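Local coordinates for protein phosphoglycerate dehydrogenase (Lactobacillus plantarum, PDB 3EVT) that probably catalyses the NAD-dependent oxidation of 3-phospho-D-glycerate to 3-phosphooxypyruvate, as a member of the D-isomer specific 2-hydroxyacid dehydrogenase family, at residues V86-G92 with L305-V310; K63-V67 with I291-F296. All coordinates share one frame; numbering follows the deposited sequence.

Contact 1 of 2, residues V86-G92 with L305-V310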
ATOM      1  N   VAL A  86       0.458 -19.545  20.600  1.00 50.58           N
ATOM      2  CA  VAL A  86       0.257 -18.200  20.009  1.00 49.56           C
ATOM      3  C   VAL A  86      -1.231 -17.929  19.775  1.00 48.69           C
ATOM      4  O   VAL A  86      -1.974 -18.834  19.451  1.00 47.93           O
ATOM      5  CB  VAL A  86       1.144 -17.887  18.713  1.00 50.03           C
ATOM      6  CG1 VAL A  86       2.680 -17.971  19.036  1.00 49.57           C
ATOM      7  CG2 VAL A  86       0.766 -18.716  17.514  1.00 47.84           C
ATOM      8  N   VAL A  87      -1.647 -16.683  19.997  1.00 48.24           N
ATOM      9  CA  VAL A  87      -3.030 -16.276  19.814  1.00 48.27           C
ATOM     10  C   VAL A  87      -3.108 -15.014  18.943  1.00 47.84           C
ATOM     11  O   VAL A  87      -2.273 -14.117  19.054  1.00 47.96           O
ATOM     12  CB  VAL A  87      -3.728 -16.026  21.182  1.00 48.71           C
ATOM     13  CG1 VAL A  87      -5.213 -15.748  20.987  1.00 47.15           C
ATOM     14  CG2 VAL A  87      -3.523 -17.226  22.091  1.00 47.96           C
ATOM     15  N   ALA A  88      -4.104 -14.964  18.059  1.00 47.96           N
ATOM     16  CA  ALA A  88      -4.407 -13.759  17.274  1.00 46.42           C
ATOM     17  C   ALA A  88      -5.889 -13.513  17.419  1.00 45.99           C
ATOM     18  O   ALA A  88      -6.643 -14.461  17.725  1.00 45.69           O
ATOM     19  CB  ALA A  88      -4.054 -13.926  15.808  1.00 46.22           C
ATOM     20  N   ASN A  89      -6.295 -12.248  17.204  1.00 44.96           N
ATOM     21  CA  ASN A  89      -7.691 -11.845  17.225  1.00 44.10           C
ATOM     22  C   ASN A  89      -8.074 -11.191  15.902  1.00 43.98           C
ATOM     23  O   ASN A  89      -7.398 -11.404  14.891  1.00 42.51           O
ATOM     24  CB  ASN A  89      -7.980 -10.969  18.441  1.00 43.72           C
ATOM     25  CG  ASN A  89      -7.364  -9.626  18.329  1.00 45.64           C
ATOM     26  OD1 ASN A  89      -6.729  -9.296  17.327  1.00 43.69           O
ATOM     27  ND2 ASN A  89      -7.536  -8.819  19.369  1.00 47.76           N
ATOM     28  N   THR A  90      -9.181 -10.441  15.901  1.00 43.95           N
ATOM     29  CA  THR A  90      -9.757  -9.843  14.697  1.00 43.42           C
ATOM     30  C   THR A  90      -9.905  -8.313  14.768  1.00 43.46           C
ATOM     31  O   THR A  90     -10.866  -7.759  14.225  1.00 43.62           O
ATOM     32  CB  THR A  90     -11.167 -10.395  14.437  1.00 43.71           C
ATOM     33  OG1 THR A  90     -11.863 -10.440  15.690  1.00 45.63           O
ATOM     34  CG2 THR A  90     -11.119 -11.824  13.797  1.00 42.89           C
ATOM     35  N   SER A  91      -8.987  -7.615  15.416  1.00 42.22           N
ATOM     36  CA  SER A  91      -9.074  -6.160  15.371  1.00 42.78           C
ATOM     37  C   SER A  91      -8.641  -5.502  14.064  1.00 41.90           C
ATOM     38  O   SER A  91      -8.063  -6.139  13.173  1.00 40.80           O
ATOM     39  CB  SER A  91      -8.360  -5.503  16.553  1.00 43.41           C
ATOM     40  OG  SER A  91      -7.060  -5.994  16.666  1.00 48.29           O
ATOM     41  N   GLY A  92      -8.970  -4.214  13.926  1.00 41.73           N
ATOM     42  CA  GLY A  92      -8.482  -3.412  12.804  1.00 41.28           C
ATOM     43  C   GLY A  92      -9.230  -3.505  11.487  1.00 42.31           C
ATOM     44  O   GLY A  92      -8.834  -2.862  10.489  1.00 41.62           O
ATOM     45  N   LEU A 305       2.854 -15.866  13.176  1.00 50.28           N
ATOM     46  CA  LEU A 305       1.624 -15.220  12.735  1.00 49.63           C
ATOM     47  C   LEU A 305       1.963 -13.950  11.996  1.00 50.25           C
ATOM     48  O   LEU A 305       3.014 -13.339  12.257  1.00 51.43           O
ATOM     49  CB  LEU A 305       0.751 -14.872  13.949  1.00 48.58           C
ATOM     50  CG  LEU A 305       0.403 -16.101  14.773  1.00 46.68           C
ATOM     51  CD1 LEU A 305      -0.466 -15.701  16.002  1.00 41.50           C
ATOM     52  CD2 LEU A 305      -0.276 -17.134  13.843  1.00 42.54           C
ATOM     53  N   VAL A 306       1.077 -13.530  11.093  1.00 50.00           N
ATOM     54  CA  VAL A 306       1.279 -12.291  10.387  1.00 49.98           C
ATOM     55  C   VAL A 306       0.327 -11.157  10.756  1.00 50.10           C
ATOM     56  O   VAL A 306       0.613 -10.012  10.430  1.00 49.71           O
ATOM     57  CB  VAL A 306       1.126 -12.479   8.915  1.00 50.33           C
ATOM     58  CG1 VAL A 306      -0.215 -13.077   8.604  1.00 51.19           C
ATOM     59  CG2 VAL A 306       1.268 -11.133   8.252  1.00 53.02           C
ATOM     60  N   ARG A 307      -0.813 -11.461  11.391  1.00 48.82           N
ATOM     61  CA  ARG A 307      -1.839 -10.437  11.597  1.00 48.87           C
ATOM     62  C   ARG A 307      -2.435 -10.530  13.005  1.00 48.46           C
ATOM     63  O   ARG A 307      -2.851 -11.593  13.432  1.00 48.61           O
ATOM     64  CB  ARG A 307      -2.939 -10.603  10.540  1.00 48.13           C
ATOM     65  CG  ARG A 307      -4.166  -9.785  10.781  1.00 50.85           C
ATOM     66  CD  ARG A 307      -3.963  -8.314  10.334  1.00 52.52           C
ATOM     67  NE  ARG A 307      -5.125  -7.479  10.642  1.00 49.61           N
ATOM     68  CZ  ARG A 307      -6.119  -7.233   9.803  1.00 49.19           C
ATOM     69  NH1 ARG A 307      -6.078  -7.747   8.569  1.00 44.29           N
ATOM     70  NH2 ARG A 307      -7.147  -6.478  10.193  1.00 47.17           N
ATOM     71  N   ASN A 308      -2.483  -9.424  13.730  1.00 48.57           N
ATOM     72  CA  ASN A 308      -3.258  -9.360  14.995  1.00 49.32           C
ATOM     73  C   ASN A 308      -2.786 -10.275  16.098  1.00 49.91           C
ATOM     74  O   ASN A 308      -3.587 -10.651  16.989  1.00 50.02           O
ATOM     75  CB  ASN A 308      -4.754  -9.618  14.766  1.00 47.95           C
ATOM     76  CG  ASN A 308      -5.400  -8.506  13.959  1.00 47.31           C
ATOM     77  OD1 ASN A 308      -4.779  -7.474  13.778  1.00 47.30           O
ATOM     78  ND2 ASN A 308      -6.619  -8.714  13.452  1.00 41.69           N
ATOM     79  N   GLN A 309      -1.512 -10.627  16.071  1.00 50.63           N
ATOM     80  CA  GLN A 309      -0.962 -11.396  17.182  1.00 53.00           C
ATOM     81  C   GLN A 309      -1.160 -10.678  18.519  1.00 53.78           C
ATOM     82  O   GLN A 309      -0.751  -9.530  18.714  1.00 53.88           O
ATOM     83  CB  GLN A 309       0.486 -11.862  16.958  1.00 52.59           C
ATOM     84  CG  GLN A 309       0.878 -12.956  17.990  1.00 54.96           C
ATOM     85  CD  GLN A 309       2.310 -13.489  17.869  1.00 54.26           C
ATOM     86  OE1 GLN A 309       2.998 -13.240  16.898  1.00 55.08           O
ATOM     87  NE2 GLN A 309       2.713 -14.297  18.832  1.00 52.34           N
ATOM     88  N   VAL A 310      -1.836 -11.375  19.416  1.00 56.11           N
ATOM     89  CA  VAL A 310      -2.115 -10.915  20.770  1.00 58.37           C
ATOM     90  C   VAL A 310      -0.919 -11.219  21.695  1.00 60.15           C
ATOM     91  O   VAL A 310      -0.463 -12.352  21.809  1.00 60.62           O
ATOM     92  CB  VAL A 310      -3.363 -11.620  21.311  1.00 57.65           C
ATOM     93  CG1 VAL A 310      -3.548 -11.316  22.765  1.00 58.76           C
ATOM     94  CG2 VAL A 310      -4.590 -11.210  20.502  1.00 57.55           C
TER
HETATM   95  O   HOH W   1       0.497 -14.688  20.945  1.00 49.42           O

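Contact 2 of 2, residues K63-V67 with I291-F296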
ATOM      1  N   LYS A  63      -1.023 -25.305  19.503  1.00 50.87           N
ATOM      2  CA  LYS A  63       0.024 -24.371  19.182  1.00 49.28           C
ATOM      3  C   LYS A  63      -0.490 -22.963  18.810  1.00 47.92           C
ATOM      4  O   LYS A  63       0.178 -21.976  19.035  1.00 46.89           O
ATOM      5  CB  LYS A  63       0.875 -24.976  18.063  1.00 49.81           C
ATOM      6  CG  LYS A  63       1.614 -26.262  18.438  1.00 52.51           C
ATOM      7  CD  LYS A  63       2.593 -26.667  17.333  1.00 58.29           C
ATOM      8  CE  LYS A  63       2.640 -28.185  17.130  1.00 61.07           C
ATOM      9  NZ  LYS A  63       2.575 -28.917  18.419  1.00 63.51           N
ATOM     10  N   PHE A  64      -1.684 -22.866  18.239  1.00 47.54           N
ATOM     11  CA  PHE A  64      -2.184 -21.578  17.754  1.00 45.97           C
ATOM     12  C   PHE A  64      -3.696 -21.501  17.958  1.00 45.14           C
ATOM     13  O   PHE A  64      -4.409 -22.330  17.444  1.00 44.06           O
ATOM     14  CB  PHE A  64      -1.756 -21.381  16.262  1.00 45.74           C
ATOM     15  CG  PHE A  64      -2.540 -20.292  15.479  1.00 44.85           C
ATOM     16  CD1 PHE A  64      -2.827 -19.043  16.041  1.00 42.44           C
ATOM     17  CD2 PHE A  64      -2.902 -20.523  14.145  1.00 43.70           C
ATOM     18  CE1 PHE A  64      -3.522 -18.044  15.302  1.00 41.69           C
ATOM     19  CE2 PHE A  64      -3.570 -19.552  13.372  1.00 41.30           C
ATOM     20  CZ  PHE A  64      -3.915 -18.312  13.963  1.00 43.22           C
ATOM     21  N   VAL A  65      -4.181 -20.506  18.723  1.00 45.34           N
ATOM     22  CA  VAL A  65      -5.643 -20.205  18.773  1.00 44.17           C
ATOM     23  C   VAL A  65      -5.982 -18.889  18.047  1.00 44.10           C
ATOM     24  O   VAL A  65      -5.415 -17.845  18.335  1.00 43.08           O
ATOM     25  CB  VAL A  65      -6.170 -20.136  20.225  1.00 44.24           C
ATOM     26  CG1 VAL A  65      -7.650 -19.731  20.249  1.00 41.99           C
ATOM     27  CG2 VAL A  65      -6.004 -21.478  20.907  1.00 43.44           C
ATOM     28  N   GLN A  66      -6.885 -18.940  17.086  1.00 44.46           N
ATOM     29  CA  GLN A  66      -7.374 -17.723  16.464  1.00 44.84           C
ATOM     30  C   GLN A  66      -8.768 -17.427  17.008  1.00 45.95           C
ATOM     31  O   GLN A  66      -9.705 -18.142  16.663  1.00 45.63           O
ATOM     32  CB  GLN A  66      -7.489 -17.889  14.928  1.00 43.74           C
ATOM     33  CG  GLN A  66      -8.165 -16.705  14.245  1.00 42.49           C
ATOM     34  CD  GLN A  66      -7.245 -15.503  14.038  1.00 44.24           C
ATOM     35  OE1 GLN A  66      -6.150 -15.640  13.436  1.00 42.83           O
ATOM     36  NE2 GLN A  66      -7.673 -14.301  14.530  1.00 39.97           N
ATOM     37  N   VAL A  67      -8.933 -16.361  17.794  1.00 46.91           N
ATOM     38  CA  VAL A  67     -10.287 -15.959  18.221  1.00 48.30           C
ATOM     39  C   VAL A  67     -10.932 -15.026  17.189  1.00 50.17           C
ATOM     40  O   VAL A  67     -10.221 -14.324  16.458  1.00 50.21           O
ATOM     41  CB  VAL A  67     -10.303 -15.418  19.683  1.00 47.61           C
ATOM     42  CG1 VAL A  67      -9.908 -16.542  20.591  1.00 48.34           C
ATOM     43  CG2 VAL A  67      -9.274 -14.294  19.894  1.00 45.63           C
ATOM     44  N   ILE A 291      -8.347 -13.325   7.845  1.00 40.42           N
ATOM     45  CA  ILE A 291      -7.420 -13.164   8.971  1.00 39.96           C
ATOM     46  C   ILE A 291      -6.845 -14.523   9.427  1.00 39.42           C
ATOM     47  O   ILE A 291      -5.637 -14.692   9.464  1.00 38.77           O
ATOM     48  CB  ILE A 291      -7.991 -12.334  10.165  1.00 39.76           C
ATOM     49  CG1 ILE A 291      -8.229 -10.884   9.728  1.00 40.66           C
ATOM     50  CG2 ILE A 291      -6.989 -12.316  11.353  1.00 38.07           C
ATOM     51  CD1 ILE A 291      -9.076 -10.034  10.749  1.00 36.46           C
ATOM     52  N   PHE A 292      -7.712 -15.470   9.738  1.00 38.99           N
ATOM     53  CA  PHE A 292      -7.321 -16.863  10.003  1.00 39.45           C
ATOM     54  C   PHE A 292      -6.520 -17.524   8.851  1.00 39.30           C
ATOM     55  O   PHE A 292      -5.461 -18.062   9.089  1.00 39.92           O
ATOM     56  CB  PHE A 292      -8.552 -17.743  10.272  1.00 39.52           C
ATOM     57  CG  PHE A 292      -8.180 -19.168  10.528  1.00 39.66           C
ATOM     58  CD1 PHE A 292      -7.376 -19.483  11.635  1.00 37.31           C
ATOM     59  CD2 PHE A 292      -8.562 -20.168   9.652  1.00 39.93           C
ATOM     60  CE1 PHE A 292      -6.985 -20.784  11.860  1.00 42.01           C
ATOM     61  CE2 PHE A 292      -8.166 -21.469   9.852  1.00 41.36           C
ATOM     62  CZ  PHE A 292      -7.389 -21.784  10.944  1.00 43.35           C
ATOM     63  N   ALA A 293      -7.027 -17.460   7.630  1.00 38.97           N
ATOM     64  CA  ALA A 293      -6.336 -18.017   6.462  1.00 40.03           C
ATOM     65  C   ALA A 293      -4.884 -17.513   6.343  1.00 40.59           C
ATOM     66  O   ALA A 293      -3.938 -18.311   6.122  1.00 40.66           O
ATOM     67  CB  ALA A 293      -7.145 -17.708   5.145  1.00 38.90           C
ATOM     68  N   ALA A 294      -4.687 -16.214   6.552  1.00 40.64           N
ATOM     69  CA  ALA A 294      -3.308 -15.634   6.525  1.00 40.69           C
ATOM     70  C   ALA A 294      -2.459 -16.057   7.703  1.00 41.24           C
ATOM     71  O   ALA A 294      -1.308 -16.466   7.512  1.00 42.39           O
ATOM     72  CB  ALA A 294      -3.357 -14.101   6.430  1.00 41.79           C
ATOM     73  N   ASN A 295      -2.993 -15.985   8.922  1.00 41.13           N
ATOM     74  CA  ASN A 295      -2.245 -16.456  10.090  1.00 41.56           C
ATOM     75  C   ASN A 295      -1.924 -17.965  10.050  1.00 42.94           C
ATOM     76  O   ASN A 295      -0.839 -18.392  10.483  1.00 44.53           O
ATOM     77  CB  ASN A 295      -2.958 -16.121  11.384  1.00 41.64           C
ATOM     78  CG  ASN A 295      -2.731 -14.666  11.829  1.00 41.33           C
ATOM     79  OD1 ASN A 295      -1.673 -14.090  11.567  1.00 42.73           O
ATOM     80  ND2 ASN A 295      -3.702 -14.094  12.526  1.00 33.79           N
ATOM     81  N   PHE A 296      -2.850 -18.758   9.529  1.00 42.44           N
ATOM     82  CA  PHE A 296      -2.618 -20.181   9.378  1.00 43.28           C
ATOM     83  C   PHE A 296      -1.564 -20.497   8.286  1.00 44.41           C
ATOM     84  O   PHE A 296      -0.730 -21.358   8.486  1.00 45.25           O
ATOM     85  CB  PHE A 296      -3.948 -20.904   9.118  1.00 42.49           C
ATOM     86  CG  PHE A 296      -3.833 -22.425   8.952  1.00 42.63           C
ATOM     87  CD1 PHE A 296      -3.624 -23.252  10.035  1.00 39.22           C
ATOM     88  CD2 PHE A 296      -4.020 -23.006   7.704  1.00 41.45           C
ATOM     89  CE1 PHE A 296      -3.535 -24.656   9.880  1.00 41.96           C
ATOM     90  CE2 PHE A 296      -3.930 -24.387   7.534  1.00 44.74           C
ATOM     91  CZ  PHE A 296      -3.700 -25.221   8.621  1.00 41.94           C
TER

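Contact 1 of 2, residues V86-G92 with L305-V310
Leu305 pushes CD1 into the corner beside Val86, 3.6 Å from Val86 CG2. The same methyl reaches the small knob of Ala88 CB. On the other side of the strand, Val310 lies against Val87, and its CG2 fills the hollow beside Asn89 CG at 3.9 Å. Between these bumps the backbones meet in a single beta bridge, Ala88 with Gln309. It is held by Val310 N to Val87 O at 2.8 Å and by Asn89 N to Asn308 O. The tail 305-310 loops past edge strand 86-88 and turns back to Val87. Asn308 is the main polar plug. Its CG is anti to the carbonyl carbon (chi1 -67°), which sends ND2 into the bend of 89-91. There Asn308 ND2 donates to Asn89 O at 3.1 Å and to Ser91 O at 3.0 Å. Arg307 NE donates to Asn308 OD1. Replacing this asparagine by alanine would probably cost Asn89 O and Ser91 O one donor each and let the guanidinium, without its OD1 partner, turn more easily. Ser91 O takes two donors, Arg307 NH2 in its carbonyl plane and Asn308 ND2 tilted 16° from it, which probably holds the turn before helix 93-110.

Contact 2 of 2, residues K63-V67 with I291-F296
Ile291, Phe292, Asn295 and Phe296 meet Phe64 and Gln66 where helix 284-302 lies on the five-stranded parallel sheet of the substrate-binding domain. This alpha/beta domain is of the flavodoxin-like kind known in the family. It is built from both ends of the chain, and the helix comes from the C-terminal end. Helix 291-296 and strand 64-66 run nearly antiparallel at 164°, with their axes 10.0 Å apart at closest approach. Ile291 comes first. Ile291 CG2 lies against the amide of Gln66, 3.8 Å from Gln66 NE2. Phe292 is next and sets its ring along both strand side chains. Phe292 CD1 touches Gln66 CB at 3.7 Å, and Phe292 CE1 touches Phe64 CE2 at 3.9 Å. The plane of the Gln66 amide is steep to this ring, 82° away. Tyr45 stacks on Phe292 from strand 41-45. One helical turn after Ile291, Asn295 points at the sheet. Asn295 CB packs against Phe64 CZ at 3.5 Å, and its amide stands almost upright to the Phe64 ring. Its OD1 serves the 305-310 tail. Phe296 closes the row more loosely. The Phe296 backbone N is 4.0 Å from Phe64 CE2, while its ring meets Tyr22 and Trp25 edge-to-face. The buried Gln66 amide is satisfied at both ends. The Gln66 side chain bends at chi2 (79°), and this turns the amide toward the helix. NE2 donates to Val67 O and also to Asn89 O. OE1 takes Asn295 ND2 on a lone pair, in the carbonyl plane, with Asn295 ND2 to Gln66 OE1 at 3.0 Å and the two amides nearly coplanar.

Contacts 1 and 2 lie side by side, their centres about 7 Å apart, and share one sheet in which strands 64-66 and 86-88 are neighbours. Asn295 joins them. Asn295 OD1 accepts from both Val306 N and Arg307 N, each at 2.8 Å, while Asn295 ND2 packs 3.3 Å from Ala88 CB. Leu305 also touches Phe64. Together they bring the last part of the chain, 291-296 and then 305-310, back onto strands from the N-terminal part. The pieces cross along the chain, with the NAD-binding region inserted between them. No ligand is bound within either contact. Asn89 ND2 donates to Ala70 O, which ties contact 1 to the loop after strand 64-66.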